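Local atomic coordinates of flavin reductase domain protein, FMN-binding (Shewanella baltica, PDB entry 3HMZ), a protein that binds flavin mononucleotide and probably acts as a flavin-dependent oxidoreductase that uses NAD or NADP as acceptor. Residues A[12-17]-A[114-119]; A[119-124]-A[132-137]; A[161-166]-A[172-177]. All blocks are in the same frame, centred on the assembly; numbering follows the deposited sequence.

Contact 1 of 3, residues A[12-17]-A[114-119]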
loop_
_atom_site.group_PDB
_atom_site.type_symbol
_atom_site.label_atom_id
_atom_site.label_comp_id
_atom_site.label_asym_id
_atom_site.label_seq_id
_atom_site.Cartn_x
_atom_site.Cartn_y
_atom_site.Cartn_z
ATOM N N ASN A 12 2.474 -21.135 15.960
ATOM C CA ASN A 12 2.586 -20.927 14.528
ATOM C C ASN A 12 3.975 -21.385 14.089
ATOM O O ASN A 12 4.966 -21.210 14.820
ATOM C CB ASN A 12 2.328 -19.452 14.146
ATOM C CG ASN A 12 0.883 -19.010 14.415
ATOM O OD1 ASN A 12 -0.047 -19.825 14.349
ATOM N ND2 ASN A 12 0.689 -17.716 14.710
ATOM N N ASN A 13 4.021 -22.040 12.937
ATOM C CA ASN A 13 5.274 -22.489 12.354
ATOM C C ASN A 13 5.848 -21.340 11.510
ATOM O O ASN A 13 5.240 -20.965 10.515
ATOM C CB ASN A 13 4.985 -23.672 11.451
ATOM C CG ASN A 13 6.217 -24.238 10.835
ATOM O OD1 ASN A 13 6.381 -24.213 9.606
ATOM N ND2 ASN A 13 7.133 -24.729 11.688
ATOM N N ILE A 14 6.991 -20.818 11.908
ATOM C CA ILE A 14 7.685 -19.711 11.216
ATOM C C ILE A 14 8.765 -20.278 10.309
ATOM O O ILE A 14 9.558 -21.140 10.739
ATOM C CB ILE A 14 8.385 -18.749 12.208
ATOM C CG1 ILE A 14 7.359 -18.073 13.120
ATOM C CG2 ILE A 14 9.211 -17.669 11.458
ATOM C CD1 ILE A 14 7.950 -17.141 14.173
ATOM N N ALA A 15 8.812 -19.799 9.069
ATOM C CA ALA A 15 9.848 -20.159 8.119
ATOM C C ALA A 15 10.414 -18.877 7.541
ATOM O O ALA A 15 9.713 -17.854 7.454
ATOM C CB ALA A 15 9.274 -21.033 6.987
ATOM N N ALA A 16 11.671 -18.933 7.119
ATOM C CA ALA A 16 12.246 -17.863 6.326
ATOM C C ALA A 16 11.502 -17.788 4.969
ATOM O O ALA A 16 11.027 -18.786 4.432
ATOM C CB ALA A 16 13.749 -18.095 6.027
ATOM N N VAL A 17 11.430 -16.573 4.476
ATOM C CA VAL A 17 10.891 -16.255 3.157
ATOM C C VAL A 17 12.117 -15.865 2.341
ATOM O O VAL A 17 12.825 -14.920 2.693
ATOM C CB VAL A 17 9.881 -15.100 3.188
ATOM C CG1 VAL A 17 9.486 -14.612 1.770
ATOM C CG2 VAL A 17 8.631 -15.516 4.002
ATOM N N GLU A 114 3.017 -8.710 22.678
ATOM C CA GLU A 114 4.007 -9.699 23.094
ATOM C C GLU A 114 5.132 -9.676 22.058
ATOM O O GLU A 114 4.872 -9.822 20.873
ATOM C CB GLU A 114 3.408 -11.096 23.208
ATOM C CG GLU A 114 4.417 -12.170 23.526
ATOM C CD GLU A 114 3.829 -13.538 23.472
ATOM O OE1 GLU A 114 2.712 -13.707 23.952
ATOM O OE2 GLU A 114 4.512 -14.450 22.951
ATOM N N LEU A 115 6.357 -9.448 22.506
ATOM C CA LEU A 115 7.514 -9.361 21.640
ATOM C C LEU A 115 8.408 -10.620 21.723
ATOM O O LEU A 115 8.457 -11.319 22.748
ATOM C CB LEU A 115 8.394 -8.160 22.002
ATOM C CG LEU A 115 7.716 -6.799 21.884
ATOM C CD1 LEU A 115 8.646 -5.718 22.410
ATOM C CD2 LEU A 115 7.262 -6.522 20.444
ATOM N N PHE A 116 9.144 -10.861 20.647
ATOM C CA PHE A 116 10.160 -11.896 20.591
ATOM C C PHE A 116 11.331 -11.424 19.768
ATOM O O PHE A 116 11.263 -10.389 19.109
ATOM C CB PHE A 116 9.596 -13.224 20.066
ATOM C CG PHE A 116 9.200 -13.232 18.583
ATOM C CD1 PHE A 116 7.988 -12.739 18.142
ATOM C CD2 PHE A 116 10.066 -13.745 17.624
ATOM C CE1 PHE A 116 7.634 -12.772 16.785
ATOM C CE2 PHE A 116 9.733 -13.802 16.276
ATOM C CZ PHE A 116 8.494 -13.307 15.853
ATOM N N GLU A 117 12.410 -12.185 19.819
ATOM C CA GLU A 117 13.642 -11.887 19.070
ATOM C C GLU A 117 13.920 -13.003 18.088
ATOM O O GLU A 117 13.587 -14.170 18.340
ATOM C CB GLU A 117 14.803 -11.693 20.011
ATOM C CG GLU A 117 14.629 -10.410 20.837
ATOM C CD GLU A 117 15.783 -10.118 21.761
ATOM O OE1 GLU A 117 16.545 -11.040 22.099
ATOM O OE2 GLU A 117 15.874 -8.965 22.214
HETATM N N MSE A 118 14.571 -12.656 16.986
HETATM C CA MSE A 118 14.758 -13.632 15.910
HETATM C C MSE A 118 15.984 -13.419 15.093
HETATM O O MSE A 118 16.271 -12.290 14.790
HETATM C CB MSE A 118 13.548 -13.480 14.922
HETATM C CG MSE A 118 13.175 -14.783 14.415
HETATM SE SE MSE A 118 11.844 -15.130 13.197
HETATM C CE MSE A 118 10.911 -13.476 12.877
ATOM N N ALA A 119 16.670 -14.514 14.720
ATOM C CA ALA A 119 17.839 -14.490 13.813
ATOM C C ALA A 119 19.046 -13.618 14.253
ATOM O O ALA A 119 19.700 -13.024 13.395
ATOM C CB ALA A 119 17.348 -14.112 12.393
#
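Ile14 reaches across to two side chains at once, using one branch for each. Its longer arm carries CD1 to within 4.2 Å of Phe116 CZ, at the far end of the ring, and meets that ring obliquely. The shorter branch goes to the selenoether: Ile14 CG2 lies 4.1 Å from the selenium, SE, of Met118, which is present as selenomethionine. With chi1 at -63°, CG1 lies beside the backbone N and CG2 anti to it, which aims the longer branch at Phe116 and the shorter at Met118. Ile14 was modelled in two conformers, and these distances belong to one of them.

Met118 is also turned toward Phe116. Its SE lies at the edge of the ring, in the ring plane, and approaches Phe116 CE2 to 4.0 Å. The chain runs straight as far as SE and then bends sharply, chi3 being close to eclipsed at -6°, which brings the terminal methyl round to the same rim of the ring; Met118 CE comes within 3.8 Å of Phe116 CZ.

Ile14 belongs to the short strand 14-16, which pairs antiparallel with strand 149-160 at the margin of the main sheet of the split-barrel flavin reductase fold. Phe116 sits on strand 115-116, paired with 125-126, and its ring meets Trp132 edge-to-face and also touches Phe125. Met118 follows in the loop, and the two segments come together through side chains.

No hydrogen bond or charge pair joins the segments, and the nearest alpha carbons, those of Ile14 and Met118, are 10.4 Å apart. The chemistry is that of a modest, partly exposed apolar contact: dispersion between a branched aliphatic group, a ring and a selenoether, without the directional grip of a polar bond.

Contact 2 of 3, residues A[119-124]-A[132-137]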
loop_
_atom_site.group_PDB
_atom_site.type_symbol
_atom_site.label_atom_id
_atom_site.label_comp_id
_atom_site.label_asym_id
_atom_site.label_seq_id
_atom_site.Cartn_x
_atom_site.Cartn_y
_atom_site.Cartn_z
ATOM N N ALA A 119 16.670 -14.514 14.720
ATOM C CA ALA A 119 17.839 -14.490 13.813
ATOM C C ALA A 119 19.046 -13.618 14.253
ATOM O O ALA A 119 19.700 -13.024 13.395
ATOM C CB ALA A 119 17.348 -14.112 12.393
ATOM N N GLY A 120 19.336 -13.542 15.557
ATOM C CA GLY A 120 20.418 -12.685 16.106
ATOM C C GLY A 120 20.312 -11.148 15.956
ATOM O O GLY A 120 21.261 -10.428 16.277
ATOM N N HIS A 121 19.174 -10.634 15.496
ATOM C CA HIS A 121 18.938 -9.196 15.337
ATOM C C HIS A 121 18.699 -8.566 16.703
ATOM O O HIS A 121 18.119 -9.206 17.591
ATOM C CB HIS A 121 17.669 -8.990 14.470
ATOM C CG HIS A 121 17.847 -9.434 13.053
ATOM N ND1 HIS A 121 18.532 -8.672 12.139
ATOM C CD2 HIS A 121 17.520 -10.581 12.414
ATOM C CE1 HIS A 121 18.571 -9.308 10.978
ATOM N NE2 HIS A 121 17.985 -10.480 11.124
ATOM N N ASP A 122 19.081 -7.315 16.871
ATOM C CA ASP A 122 18.817 -6.598 18.100
ATOM C C ASP A 122 17.532 -5.829 17.876
ATOM O O ASP A 122 17.480 -4.603 17.961
ATOM C CB ASP A 122 19.992 -5.677 18.427
ATOM C CG ASP A 122 19.889 -5.070 19.808
ATOM O OD1 ASP A 122 19.210 -5.639 20.697
ATOM O OD2 ASP A 122 20.497 -3.993 19.995
ATOM N N LEU A 123 16.471 -6.596 17.590
ATOM C CA LEU A 123 15.188 -6.050 17.229
ATOM C C LEU A 123 14.017 -6.759 17.879
ATOM O O LEU A 123 14.073 -7.955 18.086
ATOM C CB LEU A 123 14.964 -6.159 15.704
ATOM C CG LEU A 123 15.774 -5.208 14.817
ATOM C CD1 LEU A 123 15.778 -5.626 13.345
ATOM C CD2 LEU A 123 15.334 -3.775 15.047
ATOM N N PRO A 124 12.938 -6.005 18.135
ATOM C CA PRO A 124 11.704 -6.601 18.640
ATOM C C PRO A 124 10.769 -6.990 17.491
ATOM O O PRO A 124 10.525 -6.173 16.590
ATOM C CB PRO A 124 11.082 -5.468 19.443
ATOM C CG PRO A 124 11.526 -4.211 18.730
ATOM C CD PRO A 124 12.818 -4.532 18.069
ATOM N N TRP A 132 7.071 -10.998 8.971
ATOM C CA TRP A 132 7.994 -10.027 9.525
ATOM C C TRP A 132 9.125 -9.768 8.535
ATOM O O TRP A 132 9.621 -10.709 7.909
ATOM C CB TRP A 132 8.622 -10.537 10.813
ATOM C CG TRP A 132 7.661 -10.999 11.876
ATOM C CD1 TRP A 132 7.247 -10.286 12.961
ATOM C CD2 TRP A 132 7.035 -12.283 11.973
ATOM N NE1 TRP A 132 6.366 -11.029 13.712
ATOM C CE2 TRP A 132 6.212 -12.257 13.120
ATOM C CE3 TRP A 132 7.048 -13.425 11.182
ATOM C CZ2 TRP A 132 5.464 -13.343 13.502
ATOM C CZ3 TRP A 132 6.318 -14.497 11.555
ATOM C CH2 TRP A 132 5.525 -14.451 12.709
ATOM N N LEU A 133 9.524 -8.500 8.427
ATOM C CA LEU A 133 10.601 -8.059 7.579
ATOM C C LEU A 133 11.567 -7.212 8.426
ATOM O O LEU A 133 11.168 -6.159 8.954
ATOM C CB LEU A 133 10.062 -7.242 6.406
ATOM C CG LEU A 133 9.040 -7.919 5.464
ATOM C CD1 LEU A 133 7.586 -7.821 5.943
ATOM C CD2 LEU A 133 9.146 -7.318 4.035
ATOM N N ALA A 134 12.813 -7.676 8.567
ATOM C CA ALA A 134 13.876 -6.923 9.266
ATOM C C ALA A 134 14.438 -5.890 8.276
ATOM O O ALA A 134 14.788 -6.243 7.154
ATOM C CB ALA A 134 14.933 -7.841 9.738
ATOM N N CYS A 135 14.509 -4.635 8.719
ATOM C CA CYS A 135 14.830 -3.508 7.851
ATOM C C CYS A 135 15.989 -2.676 8.381
ATOM O O CYS A 135 16.091 -2.402 9.569
ATOM C CB CYS A 135 13.621 -2.590 7.726
ATOM S SG CYS A 135 12.162 -3.366 7.001
ATOM N N LYS A 136 16.848 -2.283 7.445
ATOM C CA LYS A 136 17.995 -1.424 7.711
ATOM C C LYS A 136 17.721 -0.112 6.978
ATOM O O LYS A 136 17.632 -0.091 5.751
ATOM C CB LYS A 136 19.288 -2.039 7.210
ATOM C CG LYS A 136 20.559 -1.186 7.492
ATOM C CD LYS A 136 21.751 -1.846 6.871
ATOM C CE LYS A 136 23.008 -1.042 7.197
ATOM N NZ LYS A 136 24.202 -1.610 6.489
ATOM N N LEU A 137 17.623 0.963 7.737
ATOM C CA LEU A 137 17.416 2.288 7.185
ATOM C C LEU A 137 18.522 2.699 6.204
ATOM O O LEU A 137 19.696 2.476 6.463
ATOM C CB LEU A 137 17.344 3.345 8.303
ATOM C CG LEU A 137 17.033 4.807 7.933
ATOM C CD1 LEU A 137 15.614 4.941 7.326
ATOM C CD2 LEU A 137 17.242 5.740 9.134
#
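His121 lays one face of its imidazole over the methyl group of Ala134. This is a CH-pi contact in which the loop between strands 115-116 and 125-126 covers strand 131-138 of the main antiparallel sheet, part of the split-barrel fold of the flavin reductase family. Ala134 CB stands 4.3 Å from the centroid of the His121 ring and 16° off its normal. The methyl is thus above the ring but displaced toward the rim, where CE1 of His121 is the atom closest to it, at 4.1 Å. With CG beside the backbone N (chi1 -67°), the His121 side chain swings from the loop over the strand.

Leu123 brings a second group to the same methyl: its CD1 is 4.3 Å from Ala134 CB. One methyl therefore receives both an aromatic face and an aliphatic branch. The alpha carbons of Leu123 and Ala134 still stand 8.1 Å apart, and no hydrogen bond links the two segments.

Neighbouring strands complete the packing round the loop. His121 also touches Ile155 of strand 149-160, while Leu123 packs on Met79 and Val81 of strand 79-84, so the loop spans all three adjacent strands. The flavin is not part of this patch, the side chain of Leu123 being about 14 Å from the bound FMN.

Asp122, between the two, is the centre of an inverse gamma turn, consistent with both neighbours facing the sheet. Its carboxylate points elsewhere, into a salt bridge with Arg37, and the turn is closed by a weak hydrogen bond from Leu123 N to His121 O, 3.1 Å long.

Contact 3 of 3, residues A[161-166]-A[172-177]. With EDO (1,2-ethanediol), chain H.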
loop_
_atom_site.group_PDB
_atom_site.type_symbol
_atom_site.label_atom_id
_atom_site.label_comp_id
_atom_site.label_asym_id
_atom_site.label_seq_id
_atom_site.Cartn_x
_atom_site.Cartn_y
_atom_site.Cartn_z
ATOM N N THR A 161 3.859 -20.175 8.151
ATOM C CA THR A 161 3.630 -21.023 6.999
ATOM C C THR A 161 2.187 -21.428 6.778
ATOM O O THR A 161 1.866 -21.902 5.701
ATOM C CB THR A 161 4.485 -22.289 7.044
ATOM O OG1 THR A 161 4.179 -23.046 8.221
ATOM C CG2 THR A 161 6.009 -21.936 7.003
ATOM N N GLN A 162 1.333 -21.302 7.786
ATOM C CA GLN A 162 -0.098 -21.559 7.542
ATOM C C GLN A 162 -0.744 -20.488 6.643
ATOM O O GLN A 162 -1.742 -20.785 5.952
ATOM C CB GLN A 162 -0.870 -21.607 8.837
ATOM C CG GLN A 162 -2.272 -22.165 8.626
ATOM C CD GLN A 162 -3.000 -22.423 9.907
ATOM O OE1 GLN A 162 -2.872 -21.674 10.879
ATOM N NE2 GLN A 162 -3.822 -23.513 9.908
ATOM N N VAL A 163 -0.169 -19.278 6.638
ATOM C CA VAL A 163 -0.800 -18.226 5.834
ATOM C C VAL A 163 0.062 -17.740 4.676
ATOM O O VAL A 163 -0.484 -17.279 3.713
ATOM C CB VAL A 163 -1.335 -17.118 6.727
ATOM C CG1 VAL A 163 -0.192 -16.396 7.369
ATOM C CG2 VAL A 163 -2.239 -16.179 5.968
ATOM N N PHE A 164 1.395 -17.911 4.724
ATOM C CA PHE A 164 2.266 -17.581 3.605
ATOM C C PHE A 164 3.330 -18.656 3.529
ATOM O O PHE A 164 4.029 -18.933 4.510
ATOM C CB PHE A 164 2.918 -16.216 3.791
ATOM C CG PHE A 164 3.740 -15.765 2.609
ATOM C CD1 PHE A 164 5.062 -16.156 2.454
ATOM C CD2 PHE A 164 3.190 -14.950 1.643
ATOM C CE1 PHE A 164 5.805 -15.716 1.359
ATOM C CE2 PHE A 164 3.911 -14.497 0.578
ATOM C CZ PHE A 164 5.225 -14.876 0.423
ATOM N N ASN A 165 3.445 -19.284 2.376
ATOM C CA ASN A 165 4.486 -20.313 2.190
ATOM C C ASN A 165 4.843 -20.426 0.732
ATOM O O ASN A 165 4.024 -20.119 -0.161
ATOM C CB ASN A 165 4.054 -21.655 2.806
ATOM C CG ASN A 165 2.794 -22.217 2.182
ATOM O OD1 ASN A 165 2.750 -22.536 0.999
ATOM N ND2 ASN A 165 1.735 -22.322 2.994
ATOM N N HIS A 166 6.071 -20.873 0.488
ATOM C CA HIS A 166 6.597 -21.040 -0.864
ATOM C C HIS A 166 6.312 -19.841 -1.791
ATOM O O HIS A 166 5.949 -20.015 -2.951
ATOM C CB HIS A 166 6.117 -22.360 -1.442
ATOM C CG HIS A 166 6.293 -23.493 -0.500
ATOM N ND1 HIS A 166 7.543 -23.955 -0.139
ATOM C CD2 HIS A 166 5.402 -24.228 0.196
ATOM C CE1 HIS A 166 7.397 -24.942 0.731
ATOM N NE2 HIS A 166 6.110 -25.119 0.962
ATOM N N ASP A 172 -7.069 -17.913 1.644
ATOM C CA ASP A 172 -8.274 -18.693 1.384
ATOM C C ASP A 172 -8.330 -19.982 2.196
ATOM O O ASP A 172 -9.429 -20.383 2.596
ATOM C CB ASP A 172 -8.491 -18.954 -0.120
ATOM C CG ASP A 172 -7.375 -19.778 -0.756
ATOM O OD1 ASP A 172 -6.202 -19.644 -0.348
ATOM O OD2 ASP A 172 -7.666 -20.534 -1.698
ATOM N N THR A 173 -7.194 -20.616 2.441
ATOM C CA THR A 173 -7.137 -21.844 3.216
ATOM C C THR A 173 -6.734 -21.694 4.659
ATOM O O THR A 173 -7.045 -22.571 5.448
ATOM C CB THR A 173 -6.241 -22.910 2.521
ATOM O OG1 THR A 173 -4.923 -22.385 2.314
ATOM C CG2 THR A 173 -6.846 -23.305 1.184
ATOM N N ALA A 174 -6.106 -20.579 5.039
ATOM C CA ALA A 174 -5.725 -20.350 6.407
ATOM C C ALA A 174 -6.955 -19.963 7.238
ATOM O O ALA A 174 -7.967 -19.532 6.680
ATOM C CB ALA A 174 -4.694 -19.187 6.488
ATOM N N PRO A 175 -6.857 -20.050 8.574
ATOM C CA PRO A 175 -7.954 -19.560 9.403
ATOM C C PRO A 175 -8.321 -18.110 9.085
ATOM O O PRO A 175 -7.449 -17.306 8.798
ATOM C CB PRO A 175 -7.399 -19.663 10.816
ATOM C CG PRO A 175 -6.444 -20.763 10.732
ATOM C CD PRO A 175 -5.799 -20.627 9.403
ATOM N N ALA A 176 -9.606 -17.799 9.132
ATOM C CA ALA A 176 -10.084 -16.459 8.828
ATOM C C ALA A 176 -9.415 -15.374 9.672
ATOM O O ALA A 176 -9.180 -14.276 9.176
ATOM C CB ALA A 176 -11.601 -16.391 9.019
ATOM N N ASP A 177 -9.093 -15.672 10.930
ATOM C CA ASP A 177 -8.480 -14.665 11.798
ATOM C C ASP A 177 -7.011 -14.372 11.477
ATOM O O ASP A 177 -6.425 -13.545 12.163
ATOM C CB ASP A 177 -8.735 -14.887 13.281
ATOM C CG ASP A 177 -8.019 -16.039 13.853
ATOM O OD1 ASP A 177 -7.230 -16.728 13.169
ATOM O OD2 ASP A 177 -8.258 -16.247 15.091
HETATM C C1 EDO H . -4.188 -15.995 15.901
HETATM O O1 EDO H . -4.175 -15.255 14.652
HETATM C C2 EDO H . -5.538 -15.756 16.580
HETATM O O2 EDO H . -6.362 -16.866 16.896
HETATM O O HOH W 1 -3.000 -22.684 4.598
#
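With CG anti to the backbone N (chi1 -168°) and the rest of the chain extended, Gln162 delivers its carboxamide to the ring of Pro175. This happens at the approach to the beta-hairpin formed by strands 164-165 and 168-169, where the chain leaving the hairpin folds back along the residues leading into it. Pro175 CD sits above the amide plane, 3.4 Å from Gln162 CD and 3.5 Å from Gln162 NE2, so one face of the carboxamide lies against the ring methylene, a van der Waals contact. The polar end has its own partner: Gln162 OE1 accepts a hydrogen bond from Lys178, just beyond the second segment.

Next to this, the methyl of Ala174 is wedged between backbone and side chain. Ala174 CB is 3.4 Å from Gln162 O and 3.9 Å from CG2 of Val163, in the one of its two conformers described here. A chi1 of 68° puts Val163 CG2 anti to the backbone N, where it meets that methyl.

No direct hydrogen bond crosses between the segments, but a water does. It donates to Gln162 O at 2.6 Å and also bonds to Thr173 OG1, giving the carbonyl a polar partner beside the methyl.

The bend before the hairpin is fixed from within, Asn165 ND2 donating to Thr161 O almost straight (169°), with Thr161 O lying close to the amide plane of Asn165. At the other end an ethanediol, probably from the crystallisation liquor, donates its O2 to Asp177 OD2 at 2.7 Å.

Overall arrangement
Contact 2 is the buried one, contact 1 lies at the surface, and contact 3 is partly buried and farthest from the centre of the chain. Contacts 1 and 2 adjoin: they share Ala119, and Trp132 packs against both Ile14 and Phe116, making one apolar patch on the main sheet. Contact 3 stands apart from contact 2 but meets contact 1, where Asn13 and Thr161 pair through their backbones and Ala15 packs on Thr161. The chemistry shifts accordingly. The first two have no hydrogen bond across their segments and rest on dispersion and, in contact 2, a CH-pi contact; the third adds amide-to-proline packing and a bridging water.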